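Putidaredoxin reductase (Pseudomonas putida, PDB 1Q1R) probably transfers electrons, through its bound flavin-adenine dinucleotide, from a reduced nicotinamide cofactor to putidaredoxin, the iron-sulfur protein that supplies the cytochrome P450cam monooxygenase. Local coordinates at residues A[175-184]-A[205-214]; A[188-196]-A[356-365]. All coordinates share one frame; numbering follows the deposited sequence.

Contact 1. Residues A[175-184]-A[205-214]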
ATOM      1  N   VAL A 175      12.839 -18.387  10.081  1.00 23.86           N
ATOM      2  CA  VAL A 175      12.800 -17.166   9.286  1.00 23.94           C
ATOM      3  C   VAL A 175      13.982 -16.206   9.420  1.00 23.73           C
ATOM      4  O   VAL A 175      14.408 -15.879  10.529  1.00 24.00           O
ATOM      5  CB  VAL A 175      11.508 -16.368   9.603  1.00 23.50           C
ATOM      6  CG1 VAL A 175      11.344 -15.225   8.627  1.00 23.58           C
ATOM      7  CG2 VAL A 175      10.299 -17.299   9.572  1.00 23.63           C
ATOM      8  N   THR A 176      14.488 -15.758   8.273  1.00 23.16           N
ATOM      9  CA  THR A 176      15.587 -14.799   8.201  1.00 23.93           C
ATOM     10  C   THR A 176      15.120 -13.654   7.296  1.00 24.27           C
ATOM     11  O   THR A 176      14.605 -13.890   6.201  1.00 24.61           O
ATOM     12  CB  THR A 176      16.869 -15.420   7.569  1.00 24.36           C
ATOM     13  OG1 THR A 176      17.302 -16.544   8.345  1.00 23.00           O
ATOM     14  CG2 THR A 176      17.991 -14.386   7.528  1.00 25.39           C
ATOM     15  N   LEU A 177      15.282 -12.415   7.749  1.00 24.47           N
ATOM     16  CA  LEU A 177      14.871 -11.277   6.933  1.00 24.76           C
ATOM     17  C   LEU A 177      16.073 -10.398   6.645  1.00 25.79           C
ATOM     18  O   LEU A 177      16.843 -10.063   7.544  1.00 26.44           O
ATOM     19  CB  LEU A 177      13.774 -10.474   7.634  1.00 25.62           C
ATOM     20  CG  LEU A 177      13.171  -9.329   6.814  1.00 25.36           C
ATOM     21  CD1 LEU A 177      11.734  -9.070   7.247  1.00 25.87           C
ATOM     22  CD2 LEU A 177      14.022  -8.080   6.980  1.00 27.95           C
ATOM     23  N   LEU A 178      16.222 -10.018   5.383  1.00 26.28           N
ATOM     24  CA  LEU A 178      17.355  -9.209   4.962  1.00 27.76           C
ATOM     25  C   LEU A 178      16.956  -7.839   4.441  1.00 28.44           C
ATOM     26  O   LEU A 178      15.996  -7.704   3.676  1.00 27.93           O
ATOM     27  CB  LEU A 178      18.123  -9.940   3.859  1.00 27.24           C
ATOM     28  CG  LEU A 178      18.393 -11.429   4.080  1.00 26.32           C
ATOM     29  CD1 LEU A 178      19.031 -12.012   2.826  1.00 28.42           C
ATOM     30  CD2 LEU A 178      19.293 -11.616   5.287  1.00 26.67           C
ATOM     31  N   ASP A 179      17.708  -6.826   4.853  1.00 29.33           N
ATOM     32  CA  ASP A 179      17.463  -5.470   4.386  1.00 30.96           C
ATOM     33  C   ASP A 179      18.805  -4.785   4.170  1.00 30.67           C
ATOM     34  O   ASP A 179      19.723  -4.925   4.976  1.00 29.84           O
ATOM     35  CB  ASP A 179      16.632  -4.673   5.391  1.00 32.07           C
ATOM     36  CG  ASP A 179      16.043  -3.410   4.782  1.00 34.36           C
ATOM     37  OD1 ASP A 179      16.812  -2.560   4.284  1.00 35.38           O
ATOM     38  OD2 ASP A 179      14.805  -3.265   4.791  1.00 37.30           O
ATOM     39  N   THR A 180      18.907  -4.050   3.072  1.00 31.89           N
ATOM     40  CA  THR A 180      20.130  -3.341   2.734  1.00 34.11           C
ATOM     41  C   THR A 180      20.333  -2.130   3.640  1.00 34.77           C
ATOM     42  O   THR A 180      21.465  -1.744   3.924  1.00 35.14           O
ATOM     43  CB  THR A 180      20.093  -2.877   1.272  1.00 34.84           C
ATOM     44  OG1 THR A 180      18.870  -2.169   1.029  1.00 36.45           O
ATOM     45  CG2 THR A 180      20.168  -4.077   0.332  1.00 36.24           C
ATOM     46  N   ALA A 181      19.233  -1.539   4.097  1.00 35.24           N
ATOM     47  CA  ALA A 181      19.292  -0.372   4.973  1.00 34.69           C
ATOM     48  C   ALA A 181      19.864  -0.736   6.338  1.00 34.47           C
ATOM     49  O   ALA A 181      19.844  -1.900   6.742  1.00 33.84           O
ATOM     50  CB  ALA A 181      17.903   0.227   5.132  1.00 35.67           C
ATOM     51  N   ALA A 182      20.364   0.272   7.051  1.00 33.97           N
ATOM     52  CA  ALA A 182      20.954   0.077   8.373  1.00 33.81           C
ATOM     53  C   ALA A 182      19.935  -0.358   9.423  1.00 34.18           C
ATOM     54  O   ALA A 182      20.291  -0.957  10.440  1.00 33.00           O
ATOM     55  CB  ALA A 182      21.647   1.357   8.819  1.00 34.81           C
ATOM     56  N   ARG A 183      18.668  -0.047   9.177  1.00 34.44           N
ATOM     57  CA  ARG A 183      17.593  -0.414  10.092  1.00 35.43           C
ATOM     58  C   ARG A 183      16.310  -0.561   9.286  1.00 35.30           C
ATOM     59  O   ARG A 183      16.111   0.141   8.296  1.00 36.33           O
ATOM     60  CB  ARG A 183      17.429   0.655  11.180  1.00 36.15           C
ATOM     61  CG  ARG A 183      17.177   2.067  10.662  1.00 37.59           C
ATOM     62  CD  ARG A 183      17.278   3.092  11.796  1.00 38.61           C
ATOM     63  NE  ARG A 183      17.055   4.463  11.335  1.00 39.32           N
ATOM     64  CZ  ARG A 183      15.863   4.975  11.035  1.00 39.88           C
ATOM     65  NH1 ARG A 183      14.766   4.235  11.147  1.00 39.25           N
ATOM     66  NH2 ARG A 183      15.767   6.231  10.617  1.00 38.67           N
ATOM     67  N   VAL A 184      15.442  -1.480   9.695  1.00 35.49           N
ATOM     68  CA  VAL A 184      14.196  -1.690   8.965  1.00 35.69           C
ATOM     69  C   VAL A 184      13.325  -0.441   9.003  1.00 36.36           C
ATOM     70  O   VAL A 184      13.338   0.307   9.983  1.00 37.15           O
ATOM     71  CB  VAL A 184      13.385  -2.877   9.546  1.00 35.70           C
ATOM     72  CG1 VAL A 184      14.205  -4.157   9.463  1.00 35.37           C
ATOM     73  CG2 VAL A 184      12.991  -2.591  10.981  1.00 34.13           C
ATOM     74  N   GLY A 205      11.689 -14.794  17.084  1.00 30.16           N
ATOM     75  CA  GLY A 205      12.460 -15.849  16.448  1.00 30.19           C
ATOM     76  C   GLY A 205      13.033 -15.476  15.092  1.00 30.27           C
ATOM     77  O   GLY A 205      13.843 -16.210  14.531  1.00 29.81           O
ATOM     78  N   VAL A 206      12.618 -14.336  14.556  1.00 29.87           N
ATOM     79  CA  VAL A 206      13.122 -13.894  13.266  1.00 29.44           C
ATOM     80  C   VAL A 206      14.566 -13.422  13.370  1.00 30.76           C
ATOM     81  O   VAL A 206      14.923 -12.687  14.291  1.00 30.86           O
ATOM     82  CB  VAL A 206      12.297 -12.722  12.704  1.00 28.80           C
ATOM     83  CG1 VAL A 206      12.897 -12.248  11.378  1.00 28.34           C
ATOM     84  CG2 VAL A 206      10.862 -13.143  12.520  1.00 28.17           C
ATOM     85  N   ASP A 207      15.398 -13.858  12.431  1.00 30.75           N
ATOM     86  CA  ASP A 207      16.787 -13.424  12.406  1.00 31.43           C
ATOM     87  C   ASP A 207      16.870 -12.307  11.377  1.00 30.82           C
ATOM     88  O   ASP A 207      16.943 -12.560  10.174  1.00 30.47           O
ATOM     89  CB  ASP A 207      17.720 -14.572  12.016  1.00 32.77           C
ATOM     90  CG  ASP A 207      19.144 -14.104  11.770  1.00 34.18           C
ATOM     91  OD1 ASP A 207      19.539 -13.054  12.321  1.00 34.83           O
ATOM     92  OD2 ASP A 207      19.876 -14.791  11.035  1.00 35.89           O
ATOM     93  N   ILE A 208      16.838 -11.068  11.860  1.00 30.82           N
ATOM     94  CA  ILE A 208      16.894  -9.892  10.996  1.00 30.56           C
ATOM     95  C   ILE A 208      18.333  -9.458  10.741  1.00 31.20           C
ATOM     96  O   ILE A 208      19.098  -9.232  11.680  1.00 30.99           O
ATOM     97  CB  ILE A 208      16.123  -8.711  11.630  1.00 30.92           C
ATOM     98  CG1 ILE A 208      14.635  -9.056  11.709  1.00 31.60           C
ATOM     99  CG2 ILE A 208      16.347  -7.438  10.822  1.00 29.74           C
ATOM    100  CD1 ILE A 208      13.790  -8.005  12.381  1.00 33.34           C
ATOM    101  N   ARG A 209      18.691  -9.343   9.468  1.00 31.32           N
ATOM    102  CA  ARG A 209      20.035  -8.926   9.087  1.00 32.12           C
ATOM    103  C   ARG A 209      19.979  -7.643   8.277  1.00 31.68           C
ATOM    104  O   ARG A 209      19.645  -7.651   7.093  1.00 30.88           O
ATOM    105  CB  ARG A 209      20.725 -10.031   8.282  1.00 32.88           C
ATOM    106  CG  ARG A 209      20.693 -11.366   8.999  1.00 34.80           C
ATOM    107  CD  ARG A 209      21.765 -12.322   8.523  1.00 37.16           C
ATOM    108  NE  ARG A 209      21.787 -13.509   9.375  1.00 40.14           N
ATOM    109  CZ  ARG A 209      22.814 -14.348   9.469  1.00 41.23           C
ATOM    110  NH1 ARG A 209      23.916 -14.134   8.761  1.00 41.88           N
ATOM    111  NH2 ARG A 209      22.738 -15.400  10.275  1.00 40.74           N
ATOM    112  N   THR A 210      20.302  -6.535   8.932  1.00 32.22           N
ATOM    113  CA  THR A 210      20.292  -5.235   8.280  1.00 32.90           C
ATOM    114  C   THR A 210      21.646  -4.967   7.635  1.00 33.43           C
ATOM    115  O   THR A 210      22.622  -5.655   7.920  1.00 32.99           O
ATOM    116  CB  THR A 210      19.978  -4.120   9.290  1.00 33.19           C
ATOM    117  OG1 THR A 210      20.870  -4.223  10.406  1.00 33.27           O
ATOM    118  CG2 THR A 210      18.542  -4.240   9.782  1.00 33.73           C
ATOM    119  N   GLY A 211      21.703  -3.968   6.763  1.00 33.87           N
ATOM    120  CA  GLY A 211      22.951  -3.661   6.095  1.00 35.66           C
ATOM    121  C   GLY A 211      23.460  -4.882   5.349  1.00 36.48           C
ATOM    122  O   GLY A 211      24.669  -5.077   5.197  1.00 36.47           O
ATOM    123  N   THR A 212      22.529  -5.711   4.886  1.00 36.39           N
ATOM    124  CA  THR A 212      22.882  -6.923   4.157  1.00 36.46           C
ATOM    125  C   THR A 212      22.422  -6.831   2.712  1.00 36.26           C
ATOM    126  O   THR A 212      21.301  -6.408   2.433  1.00 36.32           O
ATOM    127  CB  THR A 212      22.247  -8.171   4.800  1.00 36.63           C
ATOM    128  OG1 THR A 212      22.748  -8.331   6.133  1.00 37.18           O
ATOM    129  CG2 THR A 212      22.577  -9.410   3.986  1.00 36.35           C
ATOM    130  N   GLN A 213      23.297  -7.231   1.796  1.00 35.51           N
ATOM    131  CA  GLN A 213      22.995  -7.193   0.375  1.00 35.79           C
ATOM    132  C   GLN A 213      23.087  -8.597  -0.231  1.00 34.87           C
ATOM    133  O   GLN A 213      24.067  -9.316  -0.010  1.00 33.77           O
ATOM    134  CB  GLN A 213      23.974  -6.251  -0.332  1.00 37.47           C
ATOM    135  CG  GLN A 213      23.718  -6.070  -1.815  1.00 40.79           C
ATOM    136  CD  GLN A 213      24.769  -5.200  -2.482  1.00 43.74           C
ATOM    137  OE1 GLN A 213      25.955  -5.549  -2.518  1.00 45.63           O
ATOM    138  NE2 GLN A 213      24.341  -4.060  -3.014  1.00 44.98           N
ATOM    139  N   VAL A 214      22.053  -8.986  -0.971  1.00 32.76           N
ATOM    140  CA  VAL A 214      22.038 -10.286  -1.630  1.00 31.25           C
ATOM    141  C   VAL A 214      22.820 -10.242  -2.939  1.00 29.95           C
ATOM    142  O   VAL A 214      22.545  -9.375  -3.772  1.00 29.82           O
ATOM    143  CB  VAL A 214      20.600 -10.774  -1.886  1.00 31.42           C
ATOM    144  CG1 VAL A 214      20.610 -12.071  -2.680  1.00 20.00           C
ATOM    145  CG2 VAL A 214      19.856 -10.948  -0.571  1.00 30.75           C
TER
HETATM  146  O   HOH W   1      13.560 -18.352  12.934  1.00 29.71           O
HETATM  147  O   HOH W   2      19.548 -17.064   9.703  1.00 35.55           O
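Thr176 CG2 comes obliquely to the guanidinium of Arg209 and lies 4.3 Å from Arg209 CG; the edge of the group is turned to the carboxylate of Asp207. NE and NH2 grip the single oxygen OD2 side-on from within the guanidinium plane, with Arg209 NE 2.8 Å from Asp207 OD2 in a salt bridge. A water gives OD2 a third proton and also bonds Thr176 OG1. With CG anti to the backbone N (chi1 171°), the Asp207 side chain lies alongside Thr176, OD2 4.0 Å from Thr176 CG2. On the same face the aliphatic part of Arg209 runs beside Leu178, with Leu178 CD2 3.7 Å from Arg209 CB, while the Leu178 and Val214 side chains cross at about a right angle, Leu178 CD1 3.7 Å from Val214 CG2. On the other face Leu177 CB packs against Val206 CG1 and Ile208 CG1. The parallel ladder alternates Asp207 N to Val175 O, Leu177 N to Asp207 O (2.9 Å), Arg209 N to Leu177 O (2.8 Å) and Asp179 N to Arg209 O. Beyond it, Thr212 N bonds Asp179 O and Gly211 N bonds Ala181 O; an Asx turn, Ala181 N to Asp179 OD1 at 2.6 Å, shapes the bend. Strand 207-209 is an edge strand of a five-stranded parallel sheet. Helix 159-170 lies against Val175, Leu177 and Val206, helix 191-204 reaches Val206 and Ile208 through His201, and strand 226-231 meets Thr212 and Val214. Strand 174-178, helix 191-204 and strand 207-209 form a Rossmann-type beta-alpha-beta unit.

Contact 2. Residues A[188-196]-A[356-365]; sequences VTAPPVSAF and LAQPDFSVFY
Tyr365 OH takes a weak hydrogen bond from Ala190 N, 3.3 Å away, which lies at the edge of the phenol ring and in its plane; Asp375 OD1 is a second, weak partner of the hydroxyl. The Val193 and Tyr365 side chains come from opposite directions, Val193 CG2 to 3.4 Å from Tyr365 OH, and Thr189 CB flanks the same oxygen. Ala190 is the N-cap of helix 191-204, which puts the tyrosine at the helix start; its carbonyl oxygen accepts from both Val193 N and Ser194 N. The same Val193 CG2 also sits 3.9 Å from Val363 CG2. Phe196 and Phe361 form a T-shaped (edge-to-face) pair, centroids 5.1 Å apart and planes at 89°: CZ of Phe361 stands over the centre of the Phe196 ring. With CG anti to the backbone N (chi1 164°), the Phe196 ring offers a face to Phe361, and Leu356 O, from the loop ahead of the strand, lies at its edge. Leu356 CD2 covers one face of Phe361, while Leu356 CD1 touches Pro192 CB at 3.7 Å. The apolar seam includes Ile350 of strand 349-353, which touches Ala190, Pro192 and Val363. Helix 191-204 of the pyridine nucleotide-disulphide oxidoreductase region thus rests on the antiparallel sheet of the C-terminal reductase region, an interdomain packing consistent with the glutathione reductase fold.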
ATOM      1  N   VAL A 188      10.830   5.623   6.735  1.00 43.93           N
ATOM      2  CA  VAL A 188       9.577   6.152   7.268  1.00 42.87           C
ATOM      3  C   VAL A 188       9.452   6.241   8.787  1.00 42.01           C
ATOM      4  O   VAL A 188       8.484   6.808   9.294  1.00 42.38           O
ATOM      5  CB  VAL A 188       8.381   5.341   6.731  1.00 42.93           C
ATOM      6  CG1 VAL A 188       8.400   5.348   5.211  1.00 42.91           C
ATOM      7  CG2 VAL A 188       8.438   3.919   7.254  1.00 43.17           C
ATOM      8  N   THR A 189      10.420   5.700   9.517  1.00 40.35           N
ATOM      9  CA  THR A 189      10.352   5.754  10.970  1.00 39.32           C
ATOM     10  C   THR A 189      11.642   6.244  11.599  1.00 39.33           C
ATOM     11  O   THR A 189      12.683   6.308  10.949  1.00 38.41           O
ATOM     12  CB  THR A 189      10.038   4.375  11.574  1.00 39.31           C
ATOM     13  OG1 THR A 189      11.164   3.507  11.399  1.00 38.23           O
ATOM     14  CG2 THR A 189       8.821   3.764  10.899  1.00 39.23           C
ATOM     15  N   ALA A 190      11.558   6.589  12.878  1.00 39.67           N
ATOM     16  CA  ALA A 190      12.720   7.053  13.619  1.00 40.00           C
ATOM     17  C   ALA A 190      13.426   5.816  14.149  1.00 39.58           C
ATOM     18  O   ALA A 190      12.800   4.775  14.348  1.00 39.22           O
ATOM     19  CB  ALA A 190      12.286   7.955  14.773  1.00 40.52           C
ATOM     20  N   PRO A 191      14.742   5.913  14.382  1.00 39.53           N
ATOM     21  CA  PRO A 191      15.552   4.802  14.890  1.00 39.61           C
ATOM     22  C   PRO A 191      14.926   4.002  16.031  1.00 39.54           C
ATOM     23  O   PRO A 191      14.851   2.776  15.964  1.00 40.12           O
ATOM     24  CB  PRO A 191      16.851   5.490  15.291  1.00 39.82           C
ATOM     25  CG  PRO A 191      16.979   6.550  14.242  1.00 39.45           C
ATOM     26  CD  PRO A 191      15.575   7.114  14.181  1.00 39.86           C
ATOM     27  N   PRO A 192      14.462   4.681  17.094  1.00 39.54           N
ATOM     28  CA  PRO A 192      13.857   3.939  18.205  1.00 38.93           C
ATOM     29  C   PRO A 192      12.628   3.126  17.801  1.00 37.71           C
ATOM     30  O   PRO A 192      12.261   2.167  18.477  1.00 37.83           O
ATOM     31  CB  PRO A 192      13.539   5.038  19.221  1.00 39.70           C
ATOM     32  CG  PRO A 192      13.315   6.243  18.358  1.00 40.19           C
ATOM     33  CD  PRO A 192      14.422   6.132  17.346  1.00 40.03           C
ATOM     34  N   VAL A 193      11.996   3.512  16.698  1.00 36.69           N
ATOM     35  CA  VAL A 193      10.827   2.794  16.208  1.00 35.13           C
ATOM     36  C   VAL A 193      11.310   1.550  15.454  1.00 34.53           C
ATOM     37  O   VAL A 193      10.699   0.487  15.543  1.00 33.69           O
ATOM     38  CB  VAL A 193       9.976   3.687  15.277  1.00 34.98           C
ATOM     39  CG1 VAL A 193       8.863   2.874  14.638  1.00 34.19           C
ATOM     40  CG2 VAL A 193       9.385   4.840  16.075  1.00 35.74           C
ATOM     41  N   SER A 194      12.409   1.693  14.717  1.00 34.08           N
ATOM     42  CA  SER A 194      12.985   0.569  13.981  1.00 34.36           C
ATOM     43  C   SER A 194      13.451  -0.435  15.023  1.00 33.70           C
ATOM     44  O   SER A 194      13.277  -1.643  14.872  1.00 33.96           O
ATOM     45  CB  SER A 194      14.187   1.022  13.148  1.00 34.57           C
ATOM     46  OG  SER A 194      13.793   1.893  12.104  1.00 36.44           O
ATOM     47  N   ALA A 195      14.042   0.088  16.090  1.00 32.74           N
ATOM     48  CA  ALA A 195      14.537  -0.739  17.178  1.00 31.47           C
ATOM     49  C   ALA A 195      13.399  -1.569  17.753  1.00 30.44           C
ATOM     50  O   ALA A 195      13.572  -2.749  18.057  1.00 29.74           O
ATOM     51  CB  ALA A 195      15.149   0.141  18.265  1.00 32.27           C
ATOM     52  N   PHE A 196      12.233  -0.948  17.912  1.00 29.47           N
ATOM     53  CA  PHE A 196      11.076  -1.656  18.445  1.00 27.67           C
ATOM     54  C   PHE A 196      10.737  -2.860  17.556  1.00 27.53           C
ATOM     55  O   PHE A 196      10.609  -3.985  18.045  1.00 26.40           O
ATOM     56  CB  PHE A 196       9.869  -0.720  18.524  1.00 27.59           C
ATOM     57  CG  PHE A 196       8.563  -1.438  18.693  1.00 27.15           C
ATOM     58  CD1 PHE A 196       8.228  -2.028  19.911  1.00 27.33           C
ATOM     59  CD2 PHE A 196       7.685  -1.561  17.622  1.00 26.54           C
ATOM     60  CE1 PHE A 196       7.029  -2.736  20.057  1.00 26.95           C
ATOM     61  CE2 PHE A 196       6.491  -2.262  17.753  1.00 25.50           C
ATOM     62  CZ  PHE A 196       6.161  -2.851  18.972  1.00 27.13           C
ATOM     63  N   LEU A 356       8.626   2.278  24.992  1.00 32.79           N
ATOM     64  CA  LEU A 356       8.975   1.511  23.799  1.00 34.73           C
ATOM     65  C   LEU A 356       9.314   0.065  24.162  1.00 35.77           C
ATOM     66  O   LEU A 356       9.595  -0.752  23.285  1.00 35.02           O
ATOM     67  CB  LEU A 356      10.177   2.146  23.091  1.00 34.39           C
ATOM     68  CG  LEU A 356       9.995   3.531  22.469  1.00 34.70           C
ATOM     69  CD1 LEU A 356      11.345   4.074  22.025  1.00 33.85           C
ATOM     70  CD2 LEU A 356       9.032   3.449  21.297  1.00 33.49           C
ATOM     71  N   ALA A 357       9.284  -0.244  25.456  1.00 36.90           N
ATOM     72  CA  ALA A 357       9.584  -1.592  25.929  1.00 39.23           C
ATOM     73  C   ALA A 357       8.313  -2.427  25.976  1.00 40.67           C
ATOM     74  O   ALA A 357       8.315  -3.555  26.472  1.00 40.58           O
ATOM     75  CB  ALA A 357      10.220  -1.534  27.316  1.00 38.65           C
ATOM     76  N   GLN A 358       7.227  -1.866  25.458  1.00 41.80           N
ATOM     77  CA  GLN A 358       5.942  -2.553  25.443  1.00 43.14           C
ATOM     78  C   GLN A 358       5.155  -2.111  24.211  1.00 42.40           C
ATOM     79  O   GLN A 358       5.247  -0.961  23.793  1.00 42.60           O
ATOM     80  CB  GLN A 358       5.170  -2.209  26.718  1.00 45.68           C
ATOM     81  CG  GLN A 358       3.871  -2.971  26.908  1.00 50.39           C
ATOM     82  CD  GLN A 358       3.136  -2.553  28.173  1.00 53.16           C
ATOM     83  OE1 GLN A 358       2.060  -3.072  28.482  1.00 55.06           O
ATOM     84  NE2 GLN A 358       3.716  -1.607  28.911  1.00 54.35           N
ATOM     85  N   PRO A 359       4.390  -3.028  23.596  1.00 41.84           N
ATOM     86  CA  PRO A 359       3.610  -2.651  22.410  1.00 40.23           C
ATOM     87  C   PRO A 359       2.393  -1.854  22.857  1.00 38.13           C
ATOM     88  O   PRO A 359       1.263  -2.338  22.806  1.00 36.72           O
ATOM     89  CB  PRO A 359       3.219  -3.999  21.799  1.00 41.20           C
ATOM     90  CG  PRO A 359       4.257  -4.949  22.329  1.00 42.79           C
ATOM     91  CD  PRO A 359       4.404  -4.490  23.759  1.00 42.39           C
ATOM     92  N   ASP A 360       2.641  -0.632  23.310  1.00 36.16           N
ATOM     93  CA  ASP A 360       1.586   0.244  23.790  1.00 34.95           C
ATOM     94  C   ASP A 360       2.138   1.654  23.917  1.00 33.16           C
ATOM     95  O   ASP A 360       2.527   2.089  25.000  1.00 33.46           O
ATOM     96  CB  ASP A 360       1.081  -0.261  25.145  1.00 36.12           C
ATOM     97  CG  ASP A 360       0.240   0.760  25.871  1.00 37.38           C
ATOM     98  OD1 ASP A 360      -0.596   1.422  25.223  1.00 37.07           O
ATOM     99  OD2 ASP A 360       0.412   0.891  27.102  1.00 40.15           O
ATOM    100  N   PHE A 361       2.172   2.367  22.799  1.00 30.49           N
ATOM    101  CA  PHE A 361       2.699   3.720  22.791  1.00 28.41           C
ATOM    102  C   PHE A 361       2.358   4.431  21.498  1.00 27.74           C
ATOM    103  O   PHE A 361       1.833   3.830  20.559  1.00 26.70           O
ATOM    104  CB  PHE A 361       4.222   3.680  22.962  1.00 28.21           C
ATOM    105  CG  PHE A 361       4.934   2.888  21.891  1.00 28.67           C
ATOM    106  CD1 PHE A 361       5.146   3.430  20.626  1.00 28.36           C
ATOM    107  CD2 PHE A 361       5.380   1.596  22.145  1.00 28.05           C
ATOM    108  CE1 PHE A 361       5.792   2.696  19.632  1.00 29.48           C
ATOM    109  CE2 PHE A 361       6.026   0.853  21.160  1.00 28.44           C
ATOM    110  CZ  PHE A 361       6.233   1.403  19.901  1.00 28.75           C
ATOM    111  N   SER A 362       2.656   5.723  21.467  1.00 26.70           N
ATOM    112  CA  SER A 362       2.434   6.549  20.293  1.00 26.58           C
ATOM    113  C   SER A 362       3.713   7.344  20.081  1.00 26.71           C
ATOM    114  O   SER A 362       4.342   7.788  21.045  1.00 26.84           O
ATOM    115  CB  SER A 362       1.258   7.499  20.509  1.00 25.85           C
ATOM    116  OG  SER A 362       0.052   6.777  20.683  1.00 27.66           O
ATOM    117  N   VAL A 363       4.105   7.513  18.826  1.00 25.36           N
ATOM    118  CA  VAL A 363       5.312   8.257  18.509  1.00 26.08           C
ATOM    119  C   VAL A 363       4.932   9.443  17.641  1.00 25.79           C
ATOM    120  O   VAL A 363       4.388   9.280  16.539  1.00 24.72           O
ATOM    121  CB  VAL A 363       6.340   7.372  17.756  1.00 26.22           C
ATOM    122  CG1 VAL A 363       7.637   8.141  17.538  1.00 26.73           C
ATOM    123  CG2 VAL A 363       6.615   6.104  18.553  1.00 26.54           C
ATOM    124  N   PHE A 364       5.205  10.641  18.148  1.00 25.00           N
ATOM    125  CA  PHE A 364       4.883  11.859  17.419  1.00 25.77           C
ATOM    126  C   PHE A 364       6.091  12.373  16.650  1.00 26.34           C
ATOM    127  O   PHE A 364       7.166  12.547  17.214  1.00 26.86           O
ATOM    128  CB  PHE A 364       4.384  12.945  18.387  1.00 25.48           C
ATOM    129  CG  PHE A 364       3.117  12.578  19.113  1.00 25.43           C
ATOM    130  CD1 PHE A 364       3.151  11.746  20.229  1.00 25.22           C
ATOM    131  CD2 PHE A 364       1.882  13.039  18.658  1.00 25.20           C
ATOM    132  CE1 PHE A 364       1.975  11.375  20.878  1.00 25.07           C
ATOM    133  CE2 PHE A 364       0.702  12.672  19.300  1.00 24.67           C
ATOM    134  CZ  PHE A 364       0.747  11.838  20.409  1.00 24.89           C
ATOM    135  N   TYR A 365       5.910  12.605  15.355  1.00 27.63           N
ATOM    136  CA  TYR A 365       6.983  13.119  14.510  1.00 29.71           C
ATOM    137  C   TYR A 365       6.755  14.612  14.313  1.00 30.68           C
ATOM    138  O   TYR A 365       5.727  15.022  13.772  1.00 30.17           O
ATOM    139  CB  TYR A 365       6.987  12.411  13.151  1.00 30.13           C
ATOM    140  CG  TYR A 365       7.327  10.940  13.238  1.00 30.90           C
ATOM    141  CD1 TYR A 365       6.422  10.024  13.775  1.00 31.35           C
ATOM    142  CD2 TYR A 365       8.565  10.469  12.808  1.00 31.34           C
ATOM    143  CE1 TYR A 365       6.743   8.675  13.886  1.00 31.92           C
ATOM    144  CE2 TYR A 365       8.896   9.121  12.911  1.00 32.22           C
ATOM    145  CZ  TYR A 365       7.985   8.231  13.450  1.00 32.56           C
ATOM    146  OH  TYR A 365       8.318   6.901  13.560  1.00 33.97           O
TER

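Strand 174-178 comes first in the chain and supplies one side of contact 1; residues 188-196, the lead-in and first turns of helix 191-204, follow and belong to contact 2. The chain then runs down that helix to 205-214, where contact 1 closes a short loop of 20 intervening residues. Contact 2 closes only at 356-365, after 159 residues, so the two loops cross. Helix 191-204 is the connection closed by contact 1, and its first turns form one side of contact 2; it thus links the parallel sheet to the C-terminal antiparallel sheet. The contacts also touch directly: Ser194 OG probably hydrogen-bonds Val184 O and Arg183 NH1, and Arg183 packs on Pro191.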